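Local coordinates for protein beta-lactamase/D-alanine Carboxypeptidase (Yersinia pestis, PDB 3RJU) that probably hydrolyses beta-lactams or peptides ending in D-alanine, as a serine enzyme of the beta-lactamase and penicillin-binding protein family, at residues L57-S62 with R129-W134; T64-S69 with M300-G305; A175-P178 with R184-I187; M193-L198 with C205-I210; G218-A223 with G228-P233. All coordinates share one frame; numbering follows the deposited sequence. Where two conformers were deposited one is given.

Interaction 1 (L57-S62 with R129-W134)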
# COMPACT_ATOMS: atom_id res chain seq x y z
N LEU A 57 9.32 -14.16 -1.33
CA LEU A 57 8.39 -13.49 -0.43
C LEU A 57 8.93 -12.12 -0.09
O LEU A 57 10.13 -11.94 0.15
CB LEU A 57 8.12 -14.30 0.85
CG LEU A 57 6.73 -14.06 1.46
CD1 LEU A 57 5.64 -14.65 0.56
CD2 LEU A 57 6.62 -14.63 2.87
N ILE A 58 8.02 -11.15 -0.04
CA ILE A 58 8.38 -9.78 0.27
C ILE A 58 7.37 -9.22 1.27
O ILE A 58 6.24 -9.72 1.36
CB ILE A 58 8.38 -8.89 -0.99
CG1 ILE A 58 6.98 -8.82 -1.62
CG2 ILE A 58 9.38 -9.42 -2.01
CD1 ILE A 58 6.93 -7.97 -2.90
N ARG A 59 7.78 -8.20 2.03
CA ARG A 59 6.81 -7.38 2.76
C ARG A 59 6.42 -6.22 1.86
O ARG A 59 7.29 -5.44 1.43
CB ARG A 59 7.42 -6.83 4.06
CG ARG A 59 7.91 -7.92 5.02
CD ARG A 59 8.29 -7.30 6.36
NE ARG A 59 8.97 -8.23 7.27
CZ ARG A 59 8.36 -8.91 8.24
NH1 ARG A 59 7.05 -8.80 8.45
NH2 ARG A 59 9.08 -9.70 9.02
N ILE A 60 5.13 -6.08 1.56
CA ILE A 60 4.74 -4.94 0.73
C ILE A 60 4.52 -3.67 1.54
O ILE A 60 4.32 -2.59 0.98
CB ILE A 60 3.51 -5.24 -0.18
CG1 ILE A 60 2.21 -5.36 0.64
CG2 ILE A 60 3.75 -6.51 -1.02
CD1 ILE A 60 0.96 -5.54 -0.25
N ALA A 61 4.59 -3.79 2.86
CA ALA A 61 4.43 -2.64 3.74
C ALA A 61 3.15 -1.90 3.36
O ALA A 61 2.13 -2.53 3.15
CB ALA A 61 5.68 -1.72 3.71
N SER A 62 3.20 -0.57 3.24
CA SER A 62 1.96 0.21 3.10
C SER A 62 1.23 0.09 1.75
O SER A 62 0.17 0.70 1.56
CB SER A 62 2.20 1.68 3.47
OG SER A 62 2.56 1.79 4.83
N ARG A 129 10.25 -3.19 19.25
CA ARG A 129 8.99 -3.74 18.77
C ARG A 129 9.20 -4.32 17.37
O ARG A 129 9.59 -3.59 16.46
CB ARG A 129 7.98 -2.59 18.74
CG ARG A 129 6.59 -2.90 18.20
CD ARG A 129 5.83 -1.59 17.93
NE ARG A 129 5.93 -0.65 19.04
CZ ARG A 129 5.47 0.60 19.03
NH1 ARG A 129 4.86 1.09 17.97
NH2 ARG A 129 5.62 1.36 20.11
N PRO A 130 8.98 -5.64 17.20
CA PRO A 130 9.01 -6.26 15.86
C PRO A 130 7.93 -5.70 14.94
O PRO A 130 6.80 -5.45 15.37
CB PRO A 130 8.75 -7.75 16.15
CG PRO A 130 8.16 -7.79 17.52
CD PRO A 130 8.75 -6.63 18.26
N VAL A 131 8.27 -5.52 13.67
CA VAL A 131 7.41 -4.78 12.75
C VAL A 131 6.05 -5.45 12.53
O VAL A 131 5.94 -6.67 12.43
CB VAL A 131 8.14 -4.55 11.39
CG1 VAL A 131 8.19 -5.82 10.57
CG2 VAL A 131 7.48 -3.43 10.62
N PHE A 132 5.00 -4.63 12.48
CA PHE A 132 3.64 -5.10 12.17
C PHE A 132 3.07 -6.04 13.22
O PHE A 132 2.27 -6.94 12.91
CB PHE A 132 3.60 -5.74 10.78
CG PHE A 132 4.13 -4.86 9.69
CD1 PHE A 132 3.75 -3.52 9.64
CD2 PHE A 132 5.00 -5.34 8.72
CE1 PHE A 132 4.25 -2.66 8.67
CE2 PHE A 132 5.50 -4.48 7.73
CZ PHE A 132 5.11 -3.14 7.71
N THR A 133 3.43 -5.82 14.48
CA THR A 133 2.91 -6.66 15.55
C THR A 133 2.19 -5.91 16.67
O THR A 133 1.44 -6.52 17.42
CB THR A 133 4.00 -7.58 16.17
OG1 THR A 133 4.96 -6.77 16.87
CG2 THR A 133 4.71 -8.40 15.09
N TRP A 134 2.42 -4.60 16.79
CA TRP A 134 1.79 -3.78 17.83
C TRP A 134 1.37 -2.42 17.23
O TRP A 134 2.14 -1.85 16.46
CB TRP A 134 2.76 -3.55 19.00
CG TRP A 134 2.09 -2.87 20.18
CD1 TRP A 134 1.59 -3.47 21.30
CD2 TRP A 134 1.80 -1.47 20.32
NE1 TRP A 134 1.02 -2.54 22.12
CE2 TRP A 134 1.13 -1.30 21.54
CE3 TRP A 134 2.04 -0.34 19.52
CZ2 TRP A 134 0.70 -0.05 22.00
CZ3 TRP A 134 1.60 0.89 19.96
CH2 TRP A 134 0.95 1.04 21.19
O HOH W 1 6.74 -9.64 11.30
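R59 reaches from strand 58-59 to V131 and F132, the two central residues of a type II beta turn that runs from P130 to T133. Its CB points at the turn, and CG stands anti to the carbonyl carbon (chi1 -59°). From CG to NE the chain is extended, a length that suits arginine to bridging two well-separated backbones. CD is the first atom to arrive, 4.2 Å from F132 CE2. NE then comes to 4.2 Å from V131 CG1, and this methyl sits over the centre of one guanidinium face, 3.9 Å from R59 CZ.

At the tip the two terminal nitrogens part company. R59 NH1 lies near the plane of the F132 ring, at its edge, 4.0 Å from CD2; guanidinium and ring are turned 48° from each other. NH1 also donates to a water at 3.0 Å, which in turn donates to V131 O. NH2 is taken by the backbone oxygens of R216 and S215.

Past the strand, after I60 and A61, comes S62, the serine of an SxxK pattern at the start of helix 64-77, as in penicillin-binding enzymes. S62 OG is hydrogen-bonded to K65 NZ, as expected if it is the nucleophile; a citrate, probably from the crystallisation liquor, also bonds to it. Just before it, A61 meets the far end of the phenylalanine, its CA 4.1 Å from F132 CZ.

Within the turn, V131 CG2 covers one face of the F132 ring, using the methyl that does not touch R59. T133 OG1 donates to P130 O over 2.7 Å, a bond that closes the turn with a side chain.

Interaction 2 (T64-S69 with M300-G305)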
# COMPACT_ATOMS: atom_id res chain seq x y z
N THR A 64 -0.19 -2.32 1.37
CA THR A 64 -1.31 -2.94 2.08
C THR A 64 -2.52 -2.01 2.13
O THR A 64 -3.66 -2.46 1.97
CB THR A 64 -0.92 -3.29 3.54
OG1 THR A 64 0.08 -4.31 3.53
CG2 THR A 64 -2.15 -3.79 4.34
N LYS A 65 -2.29 -0.71 2.33
CA LYS A 65 -3.40 0.25 2.45
C LYS A 65 -4.27 0.29 1.20
O LYS A 65 -5.48 0.50 1.30
CB LYS A 65 -2.85 1.64 2.73
CG LYS A 65 -2.18 1.77 4.09
CD LYS A 65 -1.76 3.20 4.38
CE LYS A 65 -1.24 3.38 5.80
NZ LYS A 65 0.03 2.61 6.05
N LEU A 66 -3.67 0.08 0.03
CA LEU A 66 -4.47 0.04 -1.22
C LEU A 66 -5.44 -1.12 -1.23
O LEU A 66 -6.54 -1.03 -1.77
CB LEU A 66 -3.56 -0.05 -2.45
CG LEU A 66 -2.48 1.04 -2.57
CD1 LEU A 66 -1.71 0.84 -3.88
CD2 LEU A 66 -3.12 2.42 -2.49
N MSE A 67 -5.03 -2.23 -0.62
CA MSE A 67 -5.92 -3.38 -0.51
C MSE A 67 -7.02 -3.16 0.54
O MSE A 67 -8.15 -3.59 0.36
CB MSE A 67 -5.11 -4.66 -0.23
CG MSE A 67 -4.17 -4.98 -1.38
SE MSE A 67 -3.17 -6.60 -1.18
CE MSE A 67 -1.93 -6.36 -2.70
N THR A 68 -6.69 -2.50 1.64
CA THR A 68 -7.72 -2.15 2.63
C THR A 68 -8.77 -1.27 1.98
O THR A 68 -9.97 -1.51 2.12
CB THR A 68 -7.11 -1.43 3.82
OG1 THR A 68 -5.94 -2.15 4.24
CG2 THR A 68 -8.11 -1.35 4.98
N SER A 69 -8.34 -0.24 1.25
CA SER A 69 -9.31 0.60 0.53
C SER A 69 -10.07 -0.16 -0.55
O SER A 69 -11.26 0.08 -0.77
CB SER A 69 -8.64 1.86 -0.02
OG SER A 69 -8.47 2.79 1.04
N MSE A 300 -0.53 7.94 -10.47
CA MSE A 300 -1.19 7.38 -9.30
C MSE A 300 -0.19 6.46 -8.63
O MSE A 300 0.36 5.56 -9.28
CB MSE A 300 -2.42 6.55 -9.71
CG MSE A 300 -3.55 7.36 -10.26
SE MSE A 300 -4.39 8.43 -8.87
CE MSE A 300 -5.37 7.05 -7.99
N GLN A 301 0.03 6.65 -7.33
CA GLN A 301 1.10 5.91 -6.67
C GLN A 301 0.85 5.61 -5.20
O GLN A 301 -0.08 6.16 -4.57
CB GLN A 301 2.46 6.63 -6.88
CG GLN A 301 2.52 8.10 -6.45
CD GLN A 301 2.80 8.33 -4.95
OE1 GLN A 301 2.74 7.41 -4.12
NE2 GLN A 301 3.12 9.56 -4.60
N LYS A 302 1.66 4.70 -4.66
CA LYS A 302 1.69 4.45 -3.23
C LYS A 302 3.10 4.01 -2.85
O LYS A 302 3.72 3.23 -3.58
CB LYS A 302 0.70 3.35 -2.82
CG LYS A 302 0.69 3.09 -1.29
CD LYS A 302 0.09 4.28 -0.53
CE LYS A 302 0.27 4.17 1.00
NZ LYS A 302 1.61 4.67 1.45
N THR A 303 3.58 4.54 -1.74
CA THR A 303 4.89 4.21 -1.19
C THR A 303 4.76 3.24 -0.02
O THR A 303 3.72 3.15 0.64
CB THR A 303 5.58 5.49 -0.65
OG1 THR A 303 4.72 6.11 0.31
CG2 THR A 303 5.85 6.48 -1.76
N GLY A 304 5.83 2.51 0.29
CA GLY A 304 5.83 1.64 1.44
C GLY A 304 7.23 1.40 1.96
O GLY A 304 8.19 1.38 1.20
N GLY A 305 7.34 1.22 3.26
CA GLY A 305 8.62 0.91 3.86
C GLY A 305 8.41 0.24 5.20
O GLY A 305 7.68 0.77 6.03
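K302 sets out with CG anti to its backbone N (chi1 -178°) and then bends at chi2 (69°), which lays CB and CG against L66 and swings CE toward K65. L66 has its CG anti to the carbonyl carbon and faces the strand with both methyls. K65 and K302 belong to the family's likely active-site motifs: K65 fits the lysine of SxxK at the start of helix 64-77, and K302 opens a KTG-type sequence on strand 299-306.

The leucine makes the larger apolar part of this buried contact. Its CD1 is 3.6 Å from K302 CB, while CD2 lies 3.9 Å from the same carbon, so the branched end of L66 spreads over the root of the lysine. A leucine suits a helix face turned to a sheet, and W239 of helix 233-241 touches it too. Farther along, the aliphatic shafts of the lysines slant across each other, K65 CD standing 4.1 Å from K302 CE.

Their NZ atoms stay 5.3 Å apart, yet both are hydrogen-bonded to Y159 OH, which with N161 fits the (S/Y)xN pattern of related enzymes. K65 NZ is held further by N161 OD1, S226 O and S62 OG. A citrate, probably from the crystallisation liquor, is bound by T303 OG1 and G305 N and may mark the substrate pocket. K302, bent once more at chi4, turns back on its own strand, and its NZ donates to T303 O over 2.7 Å from 19° outside the carbonyl plane.

Interaction 3 (A175-P178 with R184-I187)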
# COMPACT_ATOMS: atom_id res chain seq x y z
N ALA A 175 -18.56 -6.83 7.75
CA ALA A 175 -18.73 -8.04 6.94
C ALA A 175 -19.06 -9.25 7.80
O ALA A 175 -19.58 -10.24 7.31
CB ALA A 175 -17.48 -8.30 6.10
N GLY A 176 -18.75 -9.17 9.09
CA GLY A 176 -18.99 -10.29 9.99
C GLY A 176 -18.04 -11.47 9.82
O GLY A 176 -18.42 -12.62 10.06
N LYS A 177 -16.82 -11.20 9.38
CA LYS A 177 -15.80 -12.24 9.25
C LYS A 177 -14.41 -11.64 9.50
O LYS A 177 -14.23 -10.43 9.36
CB LYS A 177 -15.86 -12.88 7.87
CG LYS A 177 -15.56 -11.93 6.73
CD LYS A 177 -15.54 -12.66 5.38
CE LYS A 177 -16.91 -13.00 4.88
NZ LYS A 177 -16.81 -13.51 3.47
N PRO A 178 -13.44 -12.48 9.89
CA PRO A 178 -12.09 -11.98 10.15
C PRO A 178 -11.55 -11.25 8.94
O PRO A 178 -11.86 -11.62 7.81
CB PRO A 178 -11.29 -13.27 10.39
CG PRO A 178 -12.31 -14.26 10.87
CD PRO A 178 -13.55 -13.94 10.09
N ARG A 184 -8.68 -12.69 1.65
CA ARG A 184 -8.72 -13.89 0.83
C ARG A 184 -9.91 -13.85 -0.13
O ARG A 184 -9.75 -14.01 -1.34
CB ARG A 184 -8.81 -15.12 1.75
CG ARG A 184 -8.85 -16.46 1.03
CD ARG A 184 -9.33 -17.55 1.98
NE ARG A 184 -10.71 -17.29 2.41
CZ ARG A 184 -11.30 -17.88 3.44
NH1 ARG A 184 -10.65 -18.76 4.18
NH2 ARG A 184 -12.56 -17.57 3.74
N ASP A 185 -11.11 -13.60 0.40
CA ASP A 185 -12.33 -13.71 -0.42
C ASP A 185 -12.50 -12.60 -1.45
O ASP A 185 -13.02 -12.84 -2.56
CB ASP A 185 -13.58 -13.78 0.48
CG ASP A 185 -13.58 -15.00 1.38
OD1 ASP A 185 -12.78 -15.93 1.14
OD2 ASP A 185 -14.40 -15.03 2.33
N LYS A 186 -12.10 -11.38 -1.09
CA LYS A 186 -12.27 -10.24 -1.98
C LYS A 186 -11.09 -9.99 -2.92
O LYS A 186 -11.26 -9.40 -3.98
CB LYS A 186 -12.55 -8.95 -1.19
CG LYS A 186 -13.92 -8.90 -0.52
CD LYS A 186 -15.01 -9.10 -1.54
CE LYS A 186 -16.33 -8.47 -1.10
NZ LYS A 186 -17.37 -8.68 -2.14
N ILE A 187 -9.90 -10.43 -2.53
CA ILE A 187 -8.71 -10.10 -3.30
C ILE A 187 -7.87 -11.29 -3.76
O ILE A 187 -7.73 -11.55 -4.96
CB ILE A 187 -7.79 -9.12 -2.54
CG1 ILE A 187 -8.53 -7.82 -2.24
CG2 ILE A 187 -6.54 -8.83 -3.37
CD1 ILE A 187 -7.69 -6.76 -1.50
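K177 and D185 meet through their polar ends, lysine NZ donating to carboxylate OD2 over 3.1 Å in a salt bridge. The loop of K177 lies between helix 162-175 and helix 179-191, while D185 sits on the latter, so the bridge ties the turn between two helices to the second of them. K177 starts with CG between its backbone N and carbonyl carbon (chi1 63°) and bends at chi3, which carries NZ across to the aspartate at a slant. The bond comes in on the anti lone pair of OD2, away from the other oxygen.

The closer grip belongs to the helix side. In the conformer of R184 described here, one of two, NE donates to D185 OD1 at 2.8 Å and NH2 reaches the same oxygen at 3.1 Å, a side-on approach with the acceptor in the guanidinium plane. A weak bond from R184 NH2 to D185 OD2 adds to it. On the looser side, K177 contributes one bond at the end of a long side chain, although its side chain also touches L182.

Backbone geometry shapes the loop itself: G176, with positive phi, is the C-prime residue of a Schellman motif ending helix 162-175, and P178 occupies the N-cap position of helix 179-191. At this surface site, D185 is shared between two cationic partners, which would probably stabilise its negative charge, while nearby solvent would weaken the net attraction.

Interaction 4 (M193-L198 with C205-I210)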
# COMPACT_ATOMS: atom_id res chain seq x y z
N MSE A 193 -3.52 -15.24 -5.97
CA MSE A 193 -2.33 -14.71 -5.30
C MSE A 193 -2.03 -15.59 -4.10
O MSE A 193 -2.36 -15.26 -2.94
CB MSE A 193 -2.56 -13.27 -4.87
CG MSE A 193 -2.79 -12.32 -6.07
SE MSE A 193 -3.56 -10.61 -5.57
CE MSE A 193 -2.01 -9.86 -4.70
N LYS A 194 -1.41 -16.73 -4.39
CA LYS A 194 -1.32 -17.84 -3.46
C LYS A 194 -0.27 -17.59 -2.40
O LYS A 194 -0.16 -18.36 -1.45
CB LYS A 194 -0.94 -19.11 -4.22
CG LYS A 194 0.35 -18.93 -5.00
CD LYS A 194 0.69 -20.09 -5.91
CE LYS A 194 1.92 -19.75 -6.74
NZ LYS A 194 2.24 -20.83 -7.73
N ASN A 195 0.51 -16.52 -2.56
CA ASN A 195 1.51 -16.19 -1.54
C ASN A 195 1.28 -14.84 -0.88
O ASN A 195 2.21 -14.25 -0.34
CB ASN A 195 2.91 -16.25 -2.15
CG ASN A 195 3.39 -17.67 -2.33
OD1 ASN A 195 3.33 -18.46 -1.40
ND2 ASN A 195 3.82 -18.01 -3.54
N THR A 196 0.05 -14.34 -0.94
CA THR A 196 -0.27 -13.03 -0.40
C THR A 196 -1.09 -13.23 0.87
O THR A 196 -2.20 -13.79 0.83
CB THR A 196 -1.01 -12.14 -1.43
OG1 THR A 196 -0.17 -11.95 -2.58
CG2 THR A 196 -1.39 -10.77 -0.84
N THR A 197 -0.53 -12.82 2.01
CA THR A 197 -1.01 -13.32 3.29
C THR A 197 -0.53 -12.46 4.45
O THR A 197 0.46 -11.74 4.33
CB THR A 197 -0.51 -14.78 3.50
OG1 THR A 197 -1.06 -15.30 4.72
CG2 THR A 197 1.02 -14.85 3.56
N LEU A 198 -1.26 -12.53 5.57
CA LEU A 198 -0.85 -11.94 6.84
C LEU A 198 -0.36 -13.03 7.78
O LEU A 198 0.11 -12.76 8.89
CB LEU A 198 -2.03 -11.23 7.50
CG LEU A 198 -2.56 -10.00 6.76
CD1 LEU A 198 -4.01 -9.69 7.15
CD2 LEU A 198 -1.64 -8.80 6.97
N CYS A 205 7.87 -18.36 4.69
CA CYS A 205 8.91 -17.61 5.40
C CYS A 205 10.34 -17.86 4.91
O CYS A 205 11.16 -16.93 4.87
CB CYS A 205 8.79 -17.83 6.90
SG CYS A 205 7.39 -16.90 7.64
N LYS A 206 10.65 -19.09 4.53
CA LYS A 206 12.00 -19.40 4.07
C LYS A 206 12.33 -18.63 2.79
O LYS A 206 13.50 -18.46 2.46
CB LYS A 206 12.19 -20.91 3.83
CG LYS A 206 11.46 -21.39 2.61
CD LYS A 206 11.77 -22.85 2.26
CE LYS A 206 10.96 -23.24 1.02
NZ LYS A 206 10.98 -24.72 0.79
N ARG A 207 11.30 -18.15 2.09
CA ARG A 207 11.48 -17.40 0.85
C ARG A 207 11.50 -15.89 1.06
O ARG A 207 11.69 -15.13 0.11
CB ARG A 207 10.39 -17.76 -0.18
CG ARG A 207 10.47 -19.21 -0.65
CD ARG A 207 9.41 -19.50 -1.72
NE ARG A 207 8.13 -19.94 -1.17
CZ ARG A 207 6.96 -19.35 -1.40
NH1 ARG A 207 6.88 -18.26 -2.16
NH2 ARG A 207 5.85 -19.86 -0.87
N LEU A 208 11.33 -15.44 2.30
CA LEU A 208 11.31 -14.00 2.59
C LEU A 208 12.71 -13.42 2.40
O LEU A 208 13.71 -13.94 2.94
CB LEU A 208 10.81 -13.72 4.01
CG LEU A 208 10.63 -12.24 4.38
CD1 LEU A 208 9.50 -11.59 3.57
CD2 LEU A 208 10.40 -12.07 5.87
N MSE A 209 12.80 -12.38 1.56
CA MSE A 209 14.07 -11.70 1.32
C MSE A 209 14.48 -10.96 2.59
O MSE A 209 13.63 -10.63 3.42
CB MSE A 209 13.92 -10.72 0.15
CG MSE A 209 13.50 -11.39 -1.17
SE MSE A 209 13.20 -10.06 -2.55
CE MSE A 209 14.92 -9.12 -2.52
N ILE A 210 15.78 -10.70 2.72
CA ILE A 210 16.36 -10.13 3.91
C ILE A 210 17.27 -8.96 3.55
O ILE A 210 18.12 -9.07 2.66
CB ILE A 210 17.18 -11.18 4.69
CG1 ILE A 210 16.25 -12.27 5.24
CG2 ILE A 210 17.97 -10.53 5.80
CD1 ILE A 210 16.97 -13.49 5.82
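N195 and R207 cross at about a right angle, and their flat ends are turned well out of parallel, the amide and guanidinium planes lying 61° apart. R207 NH2 points almost straight at the amide oxygen: its bond to N195 OD1 is 2.9 Å long with an N-H...acceptor angle of 176°. The oxygen lies in the guanidinium plane, at its edge, but the donor stands above the carbonyl plane, 45° out of it, so the arginine spends an in-plane N-H while the amide does not offer a lone pair. The remaining close pair, R207 NH1 and N195 ND2, is 3.4 Å apart and cannot bond, since both are donors. A bend at chi3 turns the guanidinium toward the asparagine, whose own CG is anti to the carbonyl carbon.

Each group has further partners. R207 NH2 also forms a salt bridge with E203, and NH1 donates to D55 O, while N195 OD1 accepts a second bond from Q204 NE2. An arginine suits the spot because its several N-H groups can serve these different acceptors at once, and asparagine suits the third position of a turn, its carbonyl giving the arginine and Q204 an acceptor.

The disulfide from C205 to C217 ties the end of helix 202-205 to the chain farther on. Two type I beta turns, M193 to T196 and C205 to L208, with N195 and R207 at their third positions, flank that short helix and link helix 179-191 with the chain leading to strand 230-231.

Interaction 5 (G218-A223 with G228-P233)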
# COMPACT_ATOMS: atom_id res chain seq x y z
N GLY A 218 6.68 -13.47 10.71
CA GLY A 218 5.62 -13.95 11.58
C GLY A 218 4.27 -13.42 11.19
O GLY A 218 4.10 -12.81 10.14
N ASN A 219 3.29 -13.69 12.04
CA ASN A 219 1.92 -13.25 11.86
C ASN A 219 1.90 -11.72 11.97
O ASN A 219 2.38 -11.16 12.95
CB ASN A 219 1.07 -13.92 12.94
CG ASN A 219 -0.39 -13.48 12.93
OD1 ASN A 219 -0.70 -12.29 12.95
ND2 ASN A 219 -1.30 -14.46 12.93
N THR A 220 1.34 -11.06 10.95
CA THR A 220 1.27 -9.61 10.92
C THR A 220 -0.17 -9.11 10.88
O THR A 220 -0.45 -7.98 10.44
CB THR A 220 2.02 -9.07 9.70
OG1 THR A 220 1.52 -9.71 8.53
CG2 THR A 220 3.55 -9.32 9.83
N VAL A 221 -1.10 -9.93 11.37
CA VAL A 221 -2.50 -9.54 11.38
C VAL A 221 -2.75 -8.22 12.15
O VAL A 221 -3.69 -7.48 11.84
CB VAL A 221 -3.39 -10.68 11.91
CG1 VAL A 221 -4.82 -10.18 12.17
CG2 VAL A 221 -3.38 -11.83 10.93
N ALA A 222 -1.91 -7.92 13.14
CA ALA A 222 -2.03 -6.66 13.87
C ALA A 222 -2.01 -5.43 12.94
O ALA A 222 -2.64 -4.41 13.24
CB ALA A 222 -0.96 -6.52 14.91
N ALA A 223 -1.29 -5.53 11.83
CA ALA A 223 -1.21 -4.43 10.87
C ALA A 223 -1.95 -4.78 9.57
O ALA A 223 -1.55 -4.38 8.48
CB ALA A 223 0.26 -4.09 10.58
N GLY A 228 0.80 -4.93 6.99
CA GLY A 228 1.32 -6.25 7.29
C GLY A 228 1.45 -7.27 6.16
O GLY A 228 2.00 -8.34 6.36
N ILE A 229 0.91 -6.96 4.99
CA ILE A 229 0.75 -8.00 3.97
C ILE A 229 2.09 -8.46 3.38
O ILE A 229 2.93 -7.65 3.01
CB ILE A 229 -0.27 -7.58 2.86
CG1 ILE A 229 -1.68 -7.47 3.44
CG2 ILE A 229 -0.23 -8.57 1.67
CD1 ILE A 229 -2.70 -6.93 2.43
N TYR A 230 2.29 -9.77 3.35
CA TYR A 230 3.37 -10.37 2.59
C TYR A 230 2.85 -10.72 1.21
O TYR A 230 1.69 -11.10 1.05
CB TYR A 230 3.85 -11.66 3.23
CG TYR A 230 4.38 -11.58 4.64
CD1 TYR A 230 5.76 -11.47 4.88
CD2 TYR A 230 3.53 -11.68 5.74
CE1 TYR A 230 6.26 -11.45 6.16
CE2 TYR A 230 4.04 -11.65 7.05
CZ TYR A 230 5.39 -11.56 7.24
OH TYR A 230 5.90 -11.54 8.53
N SER A 231 3.71 -10.64 0.20
CA SER A 231 3.32 -11.06 -1.14
C SER A 231 4.55 -11.56 -1.91
O SER A 231 5.59 -11.89 -1.31
CB SER A 231 2.59 -9.93 -1.87
OG SER A 231 1.98 -10.38 -3.07
N THR A 232 4.44 -11.59 -3.24
CA THR A 232 5.58 -11.92 -4.08
C THR A 232 5.50 -11.03 -5.31
O THR A 232 4.43 -10.47 -5.61
CB THR A 232 5.52 -13.38 -4.57
OG1 THR A 232 4.30 -13.56 -5.32
CG2 THR A 232 5.58 -14.38 -3.40
N PRO A 233 6.61 -10.89 -6.05
CA PRO A 233 6.50 -10.11 -7.28
C PRO A 233 5.40 -10.65 -8.22
O PRO A 233 4.64 -9.86 -8.76
CB PRO A 233 7.89 -10.26 -7.90
CG PRO A 233 8.81 -10.37 -6.67
CD PRO A 233 8.00 -11.26 -5.74
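Y230 and G218 make one of three hydrogen bonds that join the loop 218-223 to the chain just beyond it. Y230 OH donates to G218 O over 2.7 Å, in the carbonyl plane and on a lone pair; the oxygen also lies near the plane of the phenol ring, at its edge. T220 OG1 donates to G228 O at 2.6 Å, from above the carbonyl plane. The third bond is between backbones, G228 N to A223 O at 2.8 Å. Beside the polar contacts, T220 CG2 packs 3.5 Å from Y230 OH, so the threonine serves the contact with both its branches.

The torsions put these groups in place: T220 OG1 lies between the backbone N and the carbonyl carbon (chi1 54°), turned to G228, while CG2 faces the tyrosine. A residue without a side chain fits at position 228, because T220 O and A223 O occupy the direction a CB would take.

One shell out, the loop is shaped by its own bonds. N219 OD1 accepts from V221 N at 2.9 Å, an Asx turn, and A223 N is bonded to T220 O across the 3-10 segment 221-222.

From there the chain runs into strand 230-231, which lies antiparallel to strand 58-59 through the backbones of S231 and I229. I229 N donates to T64 OG1 at the start of helix 64-77, and T232 caps helix 233-241, which follows directly.

Overall arrangement
Interaction 2 lies near the centre of the chain and joins helix 64-77 to the main sheet by lysine shafts and a leucine. Interactions 1 and 5 share the small sheet, strands 58-59 and 230-231, with centres about 6 Å apart; the one combines an arginine guanidinium, apolar contacts and a water bridge, the other relies on direct bonds to carbonyls. Interaction 4 touches both; partly buried, it rests on one arginine-amide bond, the arginine being salt-bridged to E203 as well. Interaction 3 is the surface member, held by charges and meeting interaction 2 through the packing of M67 on I187. Thus polarity alone does not mark the surface, since buried lysine nitrogens and carbonyls are matched inside.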